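Local coordinates for sortase family protein (Streptococcus agalactiae, PDB 4D7W), which probably acts as a class C sortase, a transpeptidase taking part in the assembly of type 2B pili on the bacterial surface, at residues L124-S136 with T141-K153. Residues are numbered along the deposited sequence; the frame is centred on the assembly and turned at random.
Sequences LDKLKVGDHWTVS and TYTYQVDQIRTVK
Trp133 and Tyr144 exchange two backbone hydrogen bonds, each 2.9 Å from N to O, as do Val135 and Tyr142 further along; His132–Gln145, Thr134–Thr143 and Ser136–Thr141 are the non-hydrogen-bonded pairs of this antiparallel ladder. Before His132 the chain comes into the strand from a type II turn, Lys128 to Asp131, and the pairing has already begun there: Gly130 N reaches Val146 O at 2.9 Å with an almost straight N-H...O (177°), and Asp131 O accepts from Val146 N. The turn is gripped from within by Asp131 OD2, which takes the N-H of Lys128 from above the carboxylate plane and also forms a salt bridge with Lys70.

This is a beta hairpin of the sortase beta-barrel, with strand 62-68 paired outside one arm and strand 182-191 outside the other. Opposite Arg187, Asp147 and Gln148 form a classic beta bulge.

On the face carrying Trp133, Val135, Tyr142 and Tyr144 the side-chain contacts across the hairpin are apolar. Since CG of Trp133 sits between its backbone N and carbonyl carbon (chi1 72°), the indole leans toward the neighbouring strand; Tyr144 CB lies over its six-membered ring, 3.9 Å from the centroid, in a CH-pi contact. Val146 CG2 meets the indole edge at CZ3 (3.7 Å), while Trp133 NE1 is hydrogen-bonded to Gln169 OE1. Val135 CG2 presses on Tyr142 CB at 3.5 Å. On the other face, the His132 and Gln145 side chains run side by side, imidazole and amide planes 31° apart.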
ATOM      1  N   LEU A 124     -11.641   9.324   0.122  1.00 48.66           N
ATOM      2  CA  LEU A 124     -10.831   8.935  -1.030  1.00 42.39           C
ATOM      3  C   LEU A 124     -11.414   9.533  -2.306  1.00 43.09           C
ATOM      4  O   LEU A 124     -10.700   9.798  -3.271  1.00 41.95           O
ATOM      5  CB  LEU A 124     -10.738   7.410  -1.147  1.00 44.58           C
ATOM      6  CG  LEU A 124      -9.480   6.962  -1.894  1.00 42.40           C
ATOM      7  CD1 LEU A 124      -8.246   7.313  -1.073  1.00 45.66           C
ATOM      8  CD2 LEU A 124      -9.504   5.479  -2.231  1.00 37.37           C
ATOM      9  N   ASP A 125     -12.720   9.777  -2.296  1.00 43.80           N
ATOM     10  CA  ASP A 125     -13.367  10.340  -3.464  1.00 45.84           C
ATOM     11  C   ASP A 125     -12.967  11.800  -3.710  1.00 45.31           C
ATOM     12  O   ASP A 125     -13.262  12.349  -4.763  1.00 52.26           O
ATOM     13  CB  ASP A 125     -14.896  10.225  -3.330  1.00 49.44           C
ATOM     14  CG  ASP A 125     -15.437  10.919  -2.091  1.00 46.95           C
ATOM     15  OD1 ASP A 125     -14.765  10.935  -1.043  1.00 51.05           O
ATOM     16  OD2 ASP A 125     -16.551  11.449  -2.163  1.00 53.37           O
ATOM     17  N   LYS A 126     -12.316  12.438  -2.747  1.00 46.09           N
ATOM     18  CA  LYS A 126     -11.916  13.833  -2.940  1.00 47.23           C
ATOM     19  C   LYS A 126     -10.660  13.937  -3.825  1.00 51.25           C
ATOM     20  O   LYS A 126     -10.350  15.003  -4.365  1.00 46.71           O
ATOM     21  CB  LYS A 126     -11.676  14.529  -1.593  1.00 48.60           C
ATOM     22  CG  LYS A 126     -12.890  14.582  -0.646  1.00 51.17           C
ATOM     23  CD  LYS A 126     -14.042  15.373  -1.227  1.00 58.97           C
ATOM     24  CE  LYS A 126     -15.141  15.635  -0.178  1.00 65.97           C
ATOM     25  NZ  LYS A 126     -15.757  14.385   0.367  1.00 68.32           N
ATOM     26  N   LEU A 127      -9.938  12.829  -3.970  1.00 44.29           N
ATOM     27  CA  LEU A 127      -8.735  12.806  -4.799  1.00 43.05           C
ATOM     28  C   LEU A 127      -9.046  12.956  -6.273  1.00 44.53           C
ATOM     29  O   LEU A 127     -10.060  12.453  -6.768  1.00 42.49           O
ATOM     30  CB  LEU A 127      -7.960  11.513  -4.583  1.00 41.29           C
ATOM     31  CG  LEU A 127      -7.369  11.337  -3.185  1.00 48.96           C
ATOM     32  CD1 LEU A 127      -6.559  10.056  -3.104  1.00 43.96           C
ATOM     33  CD2 LEU A 127      -6.505  12.536  -2.848  1.00 52.40           C
ATOM     34  N   LYS A 128      -8.141  13.624  -6.975  1.00 44.78           N
ATOM     35  CA  LYS A 128      -8.342  13.998  -8.368  1.00 46.79           C
ATOM     36  C   LYS A 128      -7.088  13.653  -9.182  1.00 43.33           C
ATOM     37  O   LYS A 128      -5.997  13.570  -8.616  1.00 40.28           O
ATOM     38  CB  LYS A 128      -8.650  15.489  -8.443  1.00 54.06           C
ATOM     39  CG  LYS A 128      -9.382  15.930  -9.673  1.00 64.09           C
ATOM     40  CD  LYS A 128      -9.897  17.354  -9.485  1.00 73.19           C
ATOM     41  CE  LYS A 128     -10.620  17.518  -8.151  1.00 74.89           C
ATOM     42  NZ  LYS A 128     -11.163  18.899  -7.988  1.00 76.55           N
ATOM     43  N   VAL A 129      -7.226  13.436 -10.491  1.00 40.54           N
ATOM     44  CA  VAL A 129      -6.027  13.255 -11.328  1.00 41.75           C
ATOM     45  C   VAL A 129      -5.045  14.401 -11.066  1.00 42.25           C
ATOM     46  O   VAL A 129      -5.444  15.567 -10.976  1.00 41.03           O
ATOM     47  CB  VAL A 129      -6.360  13.205 -12.842  1.00 41.70           C
ATOM     48  CG1 VAL A 129      -5.076  13.112 -13.667  1.00 36.99           C
ATOM     49  CG2 VAL A 129      -7.273  12.046 -13.161  1.00 37.85           C
ATOM     50  N   GLY A 130      -3.767  14.070 -10.915  1.00 38.45           N
ATOM     51  CA  GLY A 130      -2.771  15.071 -10.575  1.00 41.89           C
ATOM     52  C   GLY A 130      -2.377  15.171  -9.107  1.00 39.66           C
ATOM     53  O   GLY A 130      -1.281  15.628  -8.794  1.00 39.72           O
ATOM     54  N   ASP A 131      -3.264  14.759  -8.203  1.00 40.14           N
ATOM     55  CA  ASP A 131      -2.962  14.821  -6.772  1.00 40.71           C
ATOM     56  C   ASP A 131      -1.871  13.817  -6.428  1.00 39.13           C
ATOM     57  O   ASP A 131      -1.682  12.851  -7.156  1.00 39.75           O
ATOM     58  CB  ASP A 131      -4.220  14.558  -5.937  1.00 41.58           C
ATOM     59  CG  ASP A 131      -5.243  15.687  -6.058  1.00 43.84           C
ATOM     60  OD1 ASP A 131      -4.842  16.815  -6.417  1.00 44.22           O
ATOM     61  OD2 ASP A 131      -6.437  15.451  -5.793  1.00 48.39           O
ATOM     62  N   HIS A 132      -1.163  14.054  -5.327  1.00 39.06           N
ATOM     63  CA  HIS A 132      -0.070  13.167  -4.878  1.00 39.59           C
ATOM     64  C   HIS A 132      -0.340  12.529  -3.519  1.00 41.26           C
ATOM     65  O   HIS A 132      -1.016  13.109  -2.670  1.00 40.55           O
ATOM     66  CB  HIS A 132       1.262  13.930  -4.760  1.00 40.26           C
ATOM     67  CG  HIS A 132       1.788  14.482  -6.050  1.00 56.44           C
ATOM     68  ND1 HIS A 132       3.106  14.851  -6.212  1.00 61.40           N
ATOM     69  CD2 HIS A 132       1.180  14.740  -7.232  1.00 58.75           C
ATOM     70  CE1 HIS A 132       3.290  15.306  -7.439  1.00 63.41           C
ATOM     71  NE2 HIS A 132       2.137  15.249  -8.079  1.00 60.08           N
ATOM     72  N   TRP A 133       0.232  11.348  -3.296  1.00 42.28           N
ATOM     73  CA  TRP A 133       0.441  10.857  -1.932  1.00 37.25           C
ATOM     74  C   TRP A 133       1.851  10.257  -1.808  1.00 34.81           C
ATOM     75  O   TRP A 133       2.576  10.101  -2.803  1.00 33.97           O
ATOM     76  CB  TRP A 133      -0.633   9.840  -1.527  1.00 33.12           C
ATOM     77  CG  TRP A 133      -0.537   8.500  -2.197  1.00 31.57           C
ATOM     78  CD1 TRP A 133       0.187   7.430  -1.776  1.00 35.33           C
ATOM     79  CD2 TRP A 133      -1.225   8.079  -3.382  1.00 34.53           C
ATOM     80  NE1 TRP A 133       0.015   6.369  -2.633  1.00 35.99           N
ATOM     81  CE2 TRP A 133      -0.856   6.740  -3.624  1.00 35.98           C
ATOM     82  CE3 TRP A 133      -2.125   8.703  -4.258  1.00 38.10           C
ATOM     83  CZ2 TRP A 133      -1.340   6.013  -4.719  1.00 36.54           C
ATOM     84  CZ3 TRP A 133      -2.609   7.980  -5.342  1.00 37.70           C
ATOM     85  CH2 TRP A 133      -2.210   6.652  -5.564  1.00 41.42           C
ATOM     86  N   THR A 134       2.259   9.981  -0.578  1.00 33.60           N
ATOM     87  CA  THR A 134       3.546   9.351  -0.328  1.00 37.50           C
ATOM     88  C   THR A 134       3.365   8.192   0.640  1.00 37.14           C
ATOM     89  O   THR A 134       2.460   8.205   1.486  1.00 35.08           O
ATOM     90  CB  THR A 134       4.568  10.330   0.260  1.00 38.41           C
ATOM     91  OG1 THR A 134       4.111  10.779   1.538  1.00 34.81           O
ATOM     92  CG2 THR A 134       4.779  11.533  -0.658  1.00 36.42           C
ATOM     93  N   VAL A 135       4.198   7.173   0.476  1.00 30.70           N
ATOM     94  CA  VAL A 135       4.346   6.138   1.477  1.00 31.13           C
ATOM     95  C   VAL A 135       5.774   6.272   2.001  1.00 34.87           C
ATOM     96  O   VAL A 135       6.718   6.519   1.240  1.00 34.06           O
ATOM     97  CB  VAL A 135       4.065   4.718   0.916  1.00 30.91           C
ATOM     98  CG1 VAL A 135       2.595   4.588   0.490  1.00 29.63           C
ATOM     99  CG2 VAL A 135       4.934   4.445  -0.253  1.00 39.26           C
ATOM    100  N   SER A 136       5.914   6.169   3.315  1.00 33.45           N
ATOM    101  CA  SER A 136       7.209   6.285   3.956  1.00 35.57           C
ATOM    102  C   SER A 136       7.567   4.917   4.476  1.00 35.96           C
ATOM    103  O   SER A 136       6.795   4.315   5.213  1.00 32.66           O
ATOM    104  CB  SER A 136       7.167   7.315   5.074  1.00 36.70           C
ATOM    105  OG  SER A 136       6.662   8.540   4.564  1.00 39.30           O
ATOM    106  N   THR A 141      11.180   7.830   1.084  1.00 37.64           N
ATOM    107  CA  THR A 141       9.886   8.325   0.656  1.00 36.41           C
ATOM    108  C   THR A 141       9.605   7.865  -0.764  1.00 35.70           C
ATOM    109  O   THR A 141      10.508   7.854  -1.618  1.00 37.00           O
ATOM    110  CB  THR A 141       9.828   9.850   0.745  1.00 42.68           C
ATOM    111  OG1 THR A 141       9.826  10.232   2.122  1.00 45.69           O
ATOM    112  CG2 THR A 141       8.560  10.371   0.104  1.00 39.19           C
ATOM    113  N   TYR A 142       8.365   7.438  -0.987  1.00 33.00           N
ATOM    114  CA  TYR A 142       7.894   6.989  -2.295  1.00 37.33           C
ATOM    115  C   TYR A 142       6.666   7.785  -2.686  1.00 33.63           C
ATOM    116  O   TYR A 142       5.675   7.758  -1.974  1.00 33.54           O
ATOM    117  CB  TYR A 142       7.570   5.489  -2.272  1.00 35.23           C
ATOM    118  CG  TYR A 142       8.762   4.670  -1.878  1.00 34.68           C
ATOM    119  CD1 TYR A 142       9.107   4.518  -0.536  1.00 32.95           C
ATOM    120  CD2 TYR A 142       9.573   4.083  -2.841  1.00 34.63           C
ATOM    121  CE1 TYR A 142      10.232   3.808  -0.159  1.00 31.01           C
ATOM    122  CE2 TYR A 142      10.693   3.354  -2.474  1.00 35.00           C
ATOM    123  CZ  TYR A 142      11.008   3.220  -1.134  1.00 35.32           C
ATOM    124  OH  TYR A 142      12.103   2.498  -0.766  1.00 33.55           O
ATOM    125  N   THR A 143       6.728   8.490  -3.811  1.00 33.00           N
ATOM    126  CA  THR A 143       5.647   9.385  -4.195  1.00 30.88           C
ATOM    127  C   THR A 143       4.863   8.858  -5.382  1.00 34.65           C
ATOM    128  O   THR A 143       5.447   8.375  -6.357  1.00 35.76           O
ATOM    129  CB  THR A 143       6.183  10.769  -4.537  1.00 38.19           C
ATOM    130  OG1 THR A 143       7.086  11.182  -3.506  1.00 37.22           O
ATOM    131  CG2 THR A 143       5.029  11.770  -4.691  1.00 31.93           C
ATOM    132  N   TYR A 144       3.540   8.965  -5.295  1.00 32.08           N
ATOM    133  CA  TYR A 144       2.647   8.505  -6.352  1.00 32.08           C
ATOM    134  C   TYR A 144       1.683   9.617  -6.711  1.00 36.59           C
ATOM    135  O   TYR A 144       1.289  10.403  -5.853  1.00 37.82           O
ATOM    136  CB  TYR A 144       1.890   7.226  -5.923  1.00 31.09           C
ATOM    137  CG  TYR A 144       2.819   6.033  -5.963  1.00 31.15           C
ATOM    138  CD1 TYR A 144       3.641   5.743  -4.890  1.00 30.20           C
ATOM    139  CD2 TYR A 144       2.914   5.237  -7.101  1.00 32.31           C
ATOM    140  CE1 TYR A 144       4.556   4.672  -4.941  1.00 30.40           C
ATOM    141  CE2 TYR A 144       3.804   4.172  -7.164  1.00 32.50           C
ATOM    142  CZ  TYR A 144       4.619   3.890  -6.076  1.00 33.02           C
ATOM    143  OH  TYR A 144       5.500   2.840  -6.134  1.00 31.82           O
ATOM    144  N   GLN A 145       1.318   9.678  -7.984  1.00 33.98           N
ATOM    145  CA  GLN A 145       0.460  10.745  -8.489  1.00 34.77           C
ATOM    146  C   GLN A 145      -0.776  10.156  -9.172  1.00 36.29           C
ATOM    147  O   GLN A 145      -0.653   9.278 -10.034  1.00 35.99           O
ATOM    148  CB  GLN A 145       1.253  11.631  -9.456  1.00 36.46           C
ATOM    149  CG  GLN A 145       0.398  12.555 -10.268  1.00 39.75           C
ATOM    150  CD  GLN A 145       1.205  13.330 -11.268  1.00 46.25           C
ATOM    151  OE1 GLN A 145       0.988  13.225 -12.469  1.00 51.17           O
ATOM    152  NE2 GLN A 145       2.147  14.111 -10.781  1.00 44.98           N
ATOM    153  N   VAL A 146      -1.962  10.632  -8.790  1.00 34.68           N
ATOM    154  CA  VAL A 146      -3.186  10.056  -9.321  1.00 34.97           C
ATOM    155  C   VAL A 146      -3.229  10.223 -10.820  1.00 39.38           C
ATOM    156  O   VAL A 146      -3.028  11.325 -11.325  1.00 40.65           O
ATOM    157  CB  VAL A 146      -4.445  10.706  -8.708  1.00 34.29           C
ATOM    158  CG1 VAL A 146      -5.709  10.070  -9.283  1.00 43.44           C
ATOM    159  CG2 VAL A 146      -4.426  10.559  -7.208  1.00 32.75           C
ATOM    160  N   ASP A 147      -3.476   9.135 -11.539  1.00 38.25           N
ATOM    161  CA  ASP A 147      -3.595   9.241 -12.987  1.00 39.50           C
ATOM    162  C   ASP A 147      -4.825   8.527 -13.507  1.00 41.82           C
ATOM    163  O   ASP A 147      -5.129   8.620 -14.682  1.00 41.56           O
ATOM    164  CB  ASP A 147      -2.332   8.714 -13.690  1.00 40.43           C
ATOM    165  CG  ASP A 147      -2.151   7.186 -13.592  1.00 46.65           C
ATOM    166  OD1 ASP A 147      -3.084   6.447 -13.217  1.00 44.60           O
ATOM    167  OD2 ASP A 147      -1.038   6.715 -13.927  1.00 47.50           O
ATOM    168  N   GLN A 148      -5.528   7.803 -12.639  1.00 38.35           N
ATOM    169  CA  GLN A 148      -6.765   7.139 -13.069  1.00 43.03           C
ATOM    170  C   GLN A 148      -7.693   6.836 -11.894  1.00 39.13           C
ATOM    171  O   GLN A 148      -7.262   6.268 -10.888  1.00 41.31           O
ATOM    172  CB  GLN A 148      -6.428   5.837 -13.816  1.00 40.63           C
ATOM    173  CG  GLN A 148      -7.641   5.130 -14.409  1.00 45.76           C
ATOM    174  CD  GLN A 148      -7.277   3.812 -15.065  1.00 50.35           C
ATOM    175  OE1 GLN A 148      -6.978   3.762 -16.260  1.00 56.50           O
ATOM    176  NE2 GLN A 148      -7.295   2.734 -14.284  1.00 40.60           N
ATOM    177  N   ILE A 149      -8.962   7.189 -12.028  1.00 42.41           N
ATOM    178  CA  ILE A 149      -9.950   6.917 -10.990  1.00 47.19           C
ATOM    179  C   ILE A 149     -11.111   6.113 -11.569  1.00 47.92           C
ATOM    180  O   ILE A 149     -11.766   6.570 -12.494  1.00 45.31           O
ATOM    181  CB  ILE A 149     -10.483   8.223 -10.373  1.00 48.40           C
ATOM    182  CG1 ILE A 149      -9.314   9.067  -9.850  1.00 49.82           C
ATOM    183  CG2 ILE A 149     -11.473   7.914  -9.265  1.00 40.64           C
ATOM    184  CD1 ILE A 149      -9.690  10.447  -9.371  1.00 47.72           C
ATOM    185  N   ARG A 150     -11.352   4.910 -11.045  1.00 43.30           N
ATOM    186  CA  ARG A 150     -12.413   4.046 -11.577  1.00 44.93           C
ATOM    187  C   ARG A 150     -13.285   3.476 -10.475  1.00 44.65           C
ATOM    188  O   ARG A 150     -12.797   3.143  -9.387  1.00 45.45           O
ATOM    189  CB  ARG A 150     -11.838   2.871 -12.381  1.00 47.40           C
ATOM    190  CG  ARG A 150     -10.982   3.228 -13.570  1.00 55.43           C
ATOM    191  CD  ARG A 150     -11.716   2.951 -14.866  1.00 61.81           C
ATOM    192  NE  ARG A 150     -10.876   3.201 -16.038  1.00 68.04           N
ATOM    193  CZ  ARG A 150     -10.550   4.413 -16.484  1.00 72.11           C
ATOM    194  NH1 ARG A 150     -10.982   5.498 -15.848  1.00 72.20           N
ATOM    195  NH2 ARG A 150      -9.782   4.544 -17.561  1.00 75.23           N
ATOM    196  N   THR A 151     -14.572   3.347 -10.781  1.00 40.82           N
ATOM    197  CA  THR A 151     -15.521   2.637  -9.937  1.00 39.65           C
ATOM    198  C   THR A 151     -15.955   1.347 -10.628  1.00 41.73           C
ATOM    199  O   THR A 151     -16.408   1.372 -11.769  1.00 43.25           O
ATOM    200  CB  THR A 151     -16.729   3.513  -9.632  1.00 46.38           C
ATOM    201  OG1 THR A 151     -16.267   4.695  -8.979  1.00 49.76           O
ATOM    202  CG2 THR A 151     -17.719   2.782  -8.720  1.00 44.04           C
ATOM    203  N   VAL A 152     -15.805   0.222  -9.934  1.00 40.40           N
ATOM    204  CA  VAL A 152     -15.968  -1.087 -10.551  1.00 40.30           C
ATOM    205  C   VAL A 152     -16.702  -2.047  -9.636  1.00 42.62           C
ATOM    206  O   VAL A 152     -16.764  -1.838  -8.428  1.00 45.31           O
ATOM    207  CB  VAL A 152     -14.594  -1.708 -10.929  1.00 42.30           C
ATOM    208  CG1 VAL A 152     -13.795  -0.734 -11.786  1.00 46.94           C
ATOM    209  CG2 VAL A 152     -13.798  -2.108  -9.675  1.00 38.52           C
ATOM    210  N   LYS A 153     -17.276  -3.092 -10.223  1.00 43.85           N
ATOM    211  CA  LYS A 153     -17.880  -4.169  -9.449  1.00 46.41           C
ATOM    212  C   LYS A 153     -16.811  -4.916  -8.661  1.00 44.51           C
ATOM    213  O   LYS A 153     -15.661  -4.995  -9.089  1.00 44.44           O
ATOM    214  CB  LYS A 153     -18.631  -5.149 -10.355  1.00 53.36           C
ATOM    215  CG  LYS A 153     -19.794  -4.535 -11.103  1.00 57.04           C
ATOM    216  CD  LYS A 153     -20.771  -5.613 -11.535  1.00 64.94           C
ATOM    217  CE  LYS A 153     -21.854  -5.050 -12.447  1.00 70.65           C
ATOM    218  NZ  LYS A 153     -21.295  -4.672 -13.780  1.00 74.30           N
TER